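Local coordinates for glycosyl hydrolases family 2, sugar binding domain protein (Bacteroides uniformis str. 3978 T3 ii, PDB 6D1P) that is a gut bacterial beta-glucuronidase that probably hydrolyses O-glycosidic bonds to release glucuronic acid from its conjugates, at residues P273-V287 / L297-R309. Residues are numbered along the deposited sequence; the frame is centred on the assembly and turned at random.
Sequences PQLWSPHSPALYTCV and LRTTQHFGFRHFR
Tyr284 and Phe303, like Cys286 and Gln301, are antiparallel hydrogen-bonded pairs that join strands 284-292 and 295-303 into a hairpin, the short strand axes running at 154°. Cys286 N meets Gln301 O at 2.7 Å in a nearly straight bond; beyond the strands Trp276 N donates to Phe305 O. Tyr284 and Phe303 lie on one face of the sheet, and Phe305, from the loop beyond the strand, completes an aromatic cluster with them. Phe305 turns its ring edge onto the face of Tyr284, CE1 lying over the ring centre, in a T-shaped stack with centroids 4.8 Å apart and planes at 78°. Pro273 CB covers a face of Phe305, 3.9 Å from the ring centroid. Phe303 CG lies between its backbone N and carbonyl carbon (chi1 58°), which brings the ring across to the partner strand, where Tyr284 CB sits over its face, 3.4 Å from CZ, and Cys286 CB meets its edge. A water donates to Gln274 O and accepts from Phe305 N. Were Tyr284 replaced by an alanine, the Phe305 edge would probably lose the face it rests on and Gln274 N its hydroxyl acceptor. On the other face, Thr285 OG1 lies over the His302 ring and Thr285 CG2 touches Thr300 CG2. Phe303 and Phe305 also touch Ile222 of strand 219-229, linking hairpin and loop to that strand through an apolar cluster whose one side-chain polar atom, Tyr284 OH, accepts from Gln274 N.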
loop_
_atom_site.group_PDB
_atom_site.type_symbol
_atom_site.label_atom_id
_atom_site.label_comp_id
_atom_site.label_asym_id
_atom_site.label_seq_id
_atom_site.Cartn_x
_atom_site.Cartn_y
_atom_site.Cartn_z
ATOM N N PRO A 273 42.437 36.003 14.183
ATOM C CA PRO A 273 41.140 35.875 13.494
ATOM C C PRO A 273 39.947 35.888 14.441
ATOM O O PRO A 273 40.032 35.486 15.602
ATOM C CB PRO A 273 41.248 34.520 12.773
ATOM C CG PRO A 273 42.404 33.799 13.445
ATOM C CD PRO A 273 43.348 34.895 13.846
ATOM N N GLN A 274 38.819 36.374 13.931
ATOM C CA GLN A 274 37.561 36.207 14.646
ATOM C C GLN A 274 37.271 34.723 14.814
ATOM O O GLN A 274 37.305 33.963 13.847
ATOM C CB GLN A 274 36.420 36.876 13.885
ATOM C CG GLN A 274 36.400 38.383 13.962
ATOM C CD GLN A 274 34.985 38.933 13.933
ATOM O OE1 GLN A 274 34.573 39.572 12.958
ATOM N NE2 GLN A 274 34.228 38.683 15.008
ATOM N N LEU A 275 36.984 34.311 16.038
ATOM C CA LEU A 275 36.807 32.899 16.338
ATOM C C LEU A 275 35.344 32.481 16.206
ATOM O O LEU A 275 34.445 33.168 16.710
ATOM C CB LEU A 275 37.316 32.600 17.743
ATOM C CG LEU A 275 38.810 32.870 17.938
ATOM C CD1 LEU A 275 39.215 32.505 19.356
ATOM C CD2 LEU A 275 39.637 32.102 16.929
ATOM N N TRP A 276 35.108 31.346 15.537
ATOM C CA TRP A 276 33.784 30.733 15.541
ATOM C C TRP A 276 33.580 29.925 16.818
ATOM O O TRP A 276 34.440 29.136 17.212
ATOM C CB TRP A 276 33.597 29.829 14.323
ATOM C CG TRP A 276 32.183 29.286 14.156
ATOM C CD1 TRP A 276 31.213 29.784 13.336
ATOM C CD2 TRP A 276 31.598 28.148 14.821
ATOM N NE1 TRP A 276 30.062 29.034 13.446
ATOM C CE2 TRP A 276 30.270 28.024 14.347
ATOM C CE3 TRP A 276 32.071 27.218 15.758
ATOM C CZ2 TRP A 276 29.412 27.013 14.779
ATOM C CZ3 TRP A 276 31.218 26.216 16.189
ATOM C CH2 TRP A 276 29.899 26.117 15.695
ATOM N N SER A 277 32.438 30.118 17.453
ATOM C CA SER A 277 32.012 29.300 18.578
ATOM C C SER A 277 30.492 29.292 18.587
ATOM O O SER A 277 29.856 30.051 17.849
ATOM C CB SER A 277 32.557 29.834 19.905
ATOM O OG SER A 277 31.829 30.984 20.315
ATOM N N PRO A 278 29.874 28.422 19.394
ATOM C CA PRO A 278 28.408 28.504 19.539
ATOM C C PRO A 278 27.941 29.852 20.039
ATOM O O PRO A 278 26.977 30.414 19.499
ATOM C CB PRO A 278 28.093 27.384 20.542
ATOM C CG PRO A 278 29.150 26.354 20.251
ATOM C CD PRO A 278 30.407 27.141 19.892
ATOM N N HIS A 279 28.620 30.386 21.063
ATOM C CA HIS A 279 28.263 31.684 21.623
ATOM C C HIS A 279 28.424 32.792 20.593
ATOM O O HIS A 279 27.621 33.729 20.550
ATOM C CB HIS A 279 29.127 31.952 22.853
ATOM C CG HIS A 279 28.993 33.334 23.408
ATOM N ND1 HIS A 279 27.996 33.688 24.292
ATOM C CD2 HIS A 279 29.739 34.450 23.214
ATOM C CE1 HIS A 279 28.133 34.963 24.617
ATOM N NE2 HIS A 279 29.183 35.449 23.978
ATOM N N SER A 280 29.430 32.673 19.723
ATOM C CA SER A 280 29.777 33.714 18.756
ATOM C C SER A 280 30.147 33.064 17.428
ATOM O O SER A 280 31.328 32.862 17.117
ATOM C CB SER A 280 30.920 34.585 19.300
ATOM O OG SER A 280 31.388 35.524 18.349
ATOM N N PRO A 281 29.150 32.729 16.601
ATOM C CA PRO A 281 29.423 31.969 15.366
ATOM C C PRO A 281 29.924 32.848 14.223
ATOM O O PRO A 281 29.320 32.937 13.146
ATOM C CB PRO A 281 28.061 31.324 15.068
ATOM C CG PRO A 281 27.060 32.276 15.633
ATOM C CD PRO A 281 27.707 32.872 16.871
ATOM N N ALA A 282 31.063 33.493 14.445
ATOM C CA ALA A 282 31.680 34.284 13.391
ATOM C C ALA A 282 32.085 33.390 12.226
ATOM O O ALA A 282 32.858 32.439 12.392
ATOM C CB ALA A 282 32.896 35.037 13.935
ATOM N N LEU A 283 31.580 33.713 11.043
ATOM C CA LEU A 283 31.852 32.958 9.834
ATOM C C LEU A 283 32.592 33.836 8.842
ATOM O O LEU A 283 32.182 34.974 8.593
ATOM C CB LEU A 283 30.559 32.447 9.203
ATOM C CG LEU A 283 29.813 31.317 9.903
ATOM C CD1 LEU A 283 28.430 31.097 9.255
ATOM C CD2 LEU A 283 30.647 30.063 9.828
ATOM N N TYR A 284 33.685 33.308 8.296
ATOM C CA TYR A 284 34.374 33.903 7.167
ATOM C C TYR A 284 33.782 33.369 5.874
ATOM O O TYR A 284 33.069 32.362 5.856
ATOM C CB TYR A 284 35.871 33.596 7.215
ATOM C CG TYR A 284 36.661 34.393 8.229
ATOM C CD1 TYR A 284 36.491 34.180 9.590
ATOM C CD2 TYR A 284 37.592 35.345 7.823
ATOM C CE1 TYR A 284 37.209 34.888 10.517
ATOM C CE2 TYR A 284 38.329 36.071 8.752
ATOM C CZ TYR A 284 38.130 35.838 10.098
ATOM O OH TYR A 284 38.843 36.548 11.045
ATOM N N THR A 285 34.106 34.044 4.774
ATOM C CA THR A 285 33.619 33.656 3.462
ATOM C C THR A 285 34.781 33.552 2.491
ATOM O O THR A 285 35.721 34.344 2.550
ATOM C CB THR A 285 32.574 34.650 2.937
ATOM O OG1 THR A 285 31.294 34.313 3.486
ATOM C CG2 THR A 285 32.476 34.601 1.416
ATOM N N CYS A 286 34.723 32.548 1.621
ATOM C CA CYS A 286 35.658 32.398 0.521
ATOM C C CYS A 286 34.869 32.366 -0.778
ATOM O O CYS A 286 33.937 31.568 -0.923
ATOM C CB CYS A 286 36.488 31.127 0.687
ATOM S SG CYS A 286 37.508 30.710 -0.737
ATOM N N VAL A 287 35.224 33.243 -1.713
ATOM C CA VAL A 287 34.544 33.333 -3.001
ATOM C C VAL A 287 35.545 32.963 -4.084
ATOM O O VAL A 287 36.586 33.619 -4.233
ATOM C CB VAL A 287 33.962 34.733 -3.257
ATOM C CG1 VAL A 287 33.224 34.753 -4.577
ATOM C CG2 VAL A 287 33.040 35.163 -2.128
ATOM N N LEU A 297 31.285 32.130 -13.460
ATOM C CA LEU A 297 30.992 31.076 -12.498
ATOM C C LEU A 297 31.523 31.500 -11.136
ATOM O O LEU A 297 32.720 31.766 -10.980
ATOM C CB LEU A 297 31.618 29.754 -12.935
ATOM C CG LEU A 297 31.411 28.564 -11.989
ATOM C CD1 LEU A 297 29.953 28.114 -11.975
ATOM C CD2 LEU A 297 32.328 27.410 -12.361
ATOM N N ARG A 298 30.632 31.592 -10.159
ATOM C CA ARG A 298 31.008 31.946 -8.803
ATOM C C ARG A 298 30.537 30.866 -7.848
ATOM O O ARG A 298 29.478 30.258 -8.044
ATOM C CB ARG A 298 30.403 33.284 -8.377
ATOM C CG ARG A 298 30.823 33.732 -6.982
ATOM C CD ARG A 298 30.096 34.992 -6.546
ATOM N NE ARG A 298 29.540 35.699 -7.694
ATOM C CZ ARG A 298 30.215 36.571 -8.436
ATOM N NH1 ARG A 298 31.487 36.845 -8.149
ATOM N NH2 ARG A 298 29.618 37.155 -9.468
ATOM N N THR A 299 31.331 30.634 -6.810
ATOM C CA THR A 299 30.888 29.826 -5.688
ATOM C C THR A 299 31.360 30.481 -4.404
ATOM O O THR A 299 32.520 30.892 -4.293
ATOM C CB THR A 299 31.395 28.381 -5.780
ATOM O OG1 THR A 299 30.979 27.658 -4.617
ATOM C CG2 THR A 299 32.913 28.346 -5.877
ATOM N N THR A 300 30.452 30.582 -3.446
ATOM C CA THR A 300 30.715 31.203 -2.160
ATOM C C THR A 300 30.691 30.133 -1.079
ATOM O O THR A 300 29.778 29.299 -1.044
ATOM C CB THR A 300 29.674 32.278 -1.872
ATOM O OG1 THR A 300 29.648 33.204 -2.964
ATOM C CG2 THR A 300 29.993 32.996 -0.591
ATOM N N GLN A 301 31.686 30.159 -0.202
ATOM C CA GLN A 301 31.842 29.154 0.840
ATOM C C GLN A 301 32.060 29.834 2.180
ATOM O O GLN A 301 32.880 30.752 2.282
ATOM C CB GLN A 301 33.027 28.240 0.532
ATOM C CG GLN A 301 32.947 27.564 -0.801
ATOM C CD GLN A 301 32.100 26.327 -0.736
ATOM O OE1 GLN A 301 32.123 25.602 0.267
ATOM N NE2 GLN A 301 31.330 26.077 -1.798
ATOM N N HIS A 302 31.353 29.376 3.208
ATOM C CA HIS A 302 31.648 29.819 4.558
ATOM C C HIS A 302 32.615 28.861 5.240
ATOM O O HIS A 302 32.747 27.694 4.866
ATOM C CB HIS A 302 30.377 29.940 5.390
ATOM C CG HIS A 302 29.384 30.903 4.826
ATOM N ND1 HIS A 302 28.598 30.607 3.729
ATOM C CD2 HIS A 302 29.055 32.162 5.200
ATOM C CE1 HIS A 302 27.823 31.642 3.458
ATOM N NE2 HIS A 302 28.080 32.599 4.335
ATOM N N PHE A 303 33.306 29.379 6.249
ATOM C CA PHE A 303 34.158 28.565 7.104
ATOM C C PHE A 303 34.392 29.339 8.396
ATOM O O PHE A 303 33.869 30.441 8.582
ATOM C CB PHE A 303 35.470 28.204 6.400
ATOM C CG PHE A 303 36.270 29.395 5.966
ATOM C CD1 PHE A 303 36.022 29.999 4.744
ATOM C CD2 PHE A 303 37.268 29.906 6.779
ATOM C CE1 PHE A 303 36.753 31.090 4.332
ATOM C CE2 PHE A 303 38.018 30.998 6.376
ATOM C CZ PHE A 303 37.759 31.595 5.150
ATOM N N GLY A 304 35.179 28.755 9.287
ATOM C CA GLY A 304 35.350 29.314 10.616
ATOM C C GLY A 304 36.685 28.945 11.223
ATOM O O GLY A 304 37.238 27.869 10.965
ATOM N N PHE A 305 37.206 29.852 12.038
ATOM C CA PHE A 305 38.419 29.621 12.807
ATOM C C PHE A 305 38.016 29.148 14.195
ATOM O O PHE A 305 37.349 29.872 14.935
ATOM C CB PHE A 305 39.277 30.894 12.872
ATOM C CG PHE A 305 39.897 31.279 11.542
ATOM C CD1 PHE A 305 39.253 32.162 10.689
ATOM C CD2 PHE A 305 41.110 30.744 11.143
ATOM C CE1 PHE A 305 39.810 32.500 9.472
ATOM C CE2 PHE A 305 41.675 31.088 9.927
ATOM C CZ PHE A 305 41.021 31.968 9.094
ATOM N N ARG A 306 38.410 27.935 14.550
ATOM C CA ARG A 306 38.134 27.451 15.891
ATOM C C ARG A 306 39.153 26.380 16.234
ATOM O O ARG A 306 39.741 25.750 15.356
ATOM C CB ARG A 306 36.710 26.910 16.017
ATOM C CG ARG A 306 36.299 26.021 14.850
ATOM C CD ARG A 306 35.695 24.749 15.345
ATOM N NE ARG A 306 35.460 23.784 14.275
ATOM C CZ ARG A 306 36.413 23.085 13.664
ATOM N NH1 ARG A 306 37.690 23.265 13.980
ATOM N NH2 ARG A 306 36.097 22.204 12.727
ATOM N N HIS A 307 39.361 26.192 17.528
ATOM C CA HIS A 307 40.307 25.209 18.017
ATOM C C HIS A 307 39.612 24.415 19.101
ATOM O O HIS A 307 38.955 24.994 19.976
ATOM C CB HIS A 307 41.589 25.864 18.567
ATOM C CG HIS A 307 42.522 24.897 19.229
ATOM N ND1 HIS A 307 42.265 24.341 20.466
ATOM C CD2 HIS A 307 43.705 24.381 18.821
ATOM C CE1 HIS A 307 43.252 23.523 20.789
ATOM N NE2 HIS A 307 44.136 23.525 19.806
ATOM N N PHE A 308 39.762 23.096 19.048
ATOM C CA PHE A 308 39.064 22.264 20.007
ATOM C C PHE A 308 39.919 21.052 20.310
ATOM O O PHE A 308 40.804 20.683 19.538
ATOM C CB PHE A 308 37.666 21.857 19.503
ATOM C CG PHE A 308 37.686 20.922 18.329
ATOM C CD1 PHE A 308 37.608 19.546 18.518
ATOM C CD2 PHE A 308 37.765 21.415 17.033
ATOM C CE1 PHE A 308 37.605 18.664 17.427
ATOM C CE2 PHE A 308 37.775 20.552 15.942
ATOM C CZ PHE A 308 37.688 19.171 16.140
ATOM N N ARG A 309 39.619 20.432 21.445
ATOM C CA ARG A 309 40.470 19.403 22.017
ATOM C C ARG A 309 39.628 18.585 22.979
ATOM O O ARG A 309 38.920 19.148 23.822
ATOM C CB ARG A 309 41.684 20.056 22.731
ATOM C CG ARG A 309 42.423 19.179 23.735
ATOM C CD ARG A 309 43.748 19.840 24.211
ATOM N NE ARG A 309 43.572 20.863 25.247
ATOM C CZ ARG A 309 43.536 20.596 26.549
ATOM N NH1 ARG A 309 43.662 19.342 26.964
ATOM N NH2 ARG A 309 43.368 21.572 27.433
HETATM O O HOH W 1 35.249 32.179 12.093
#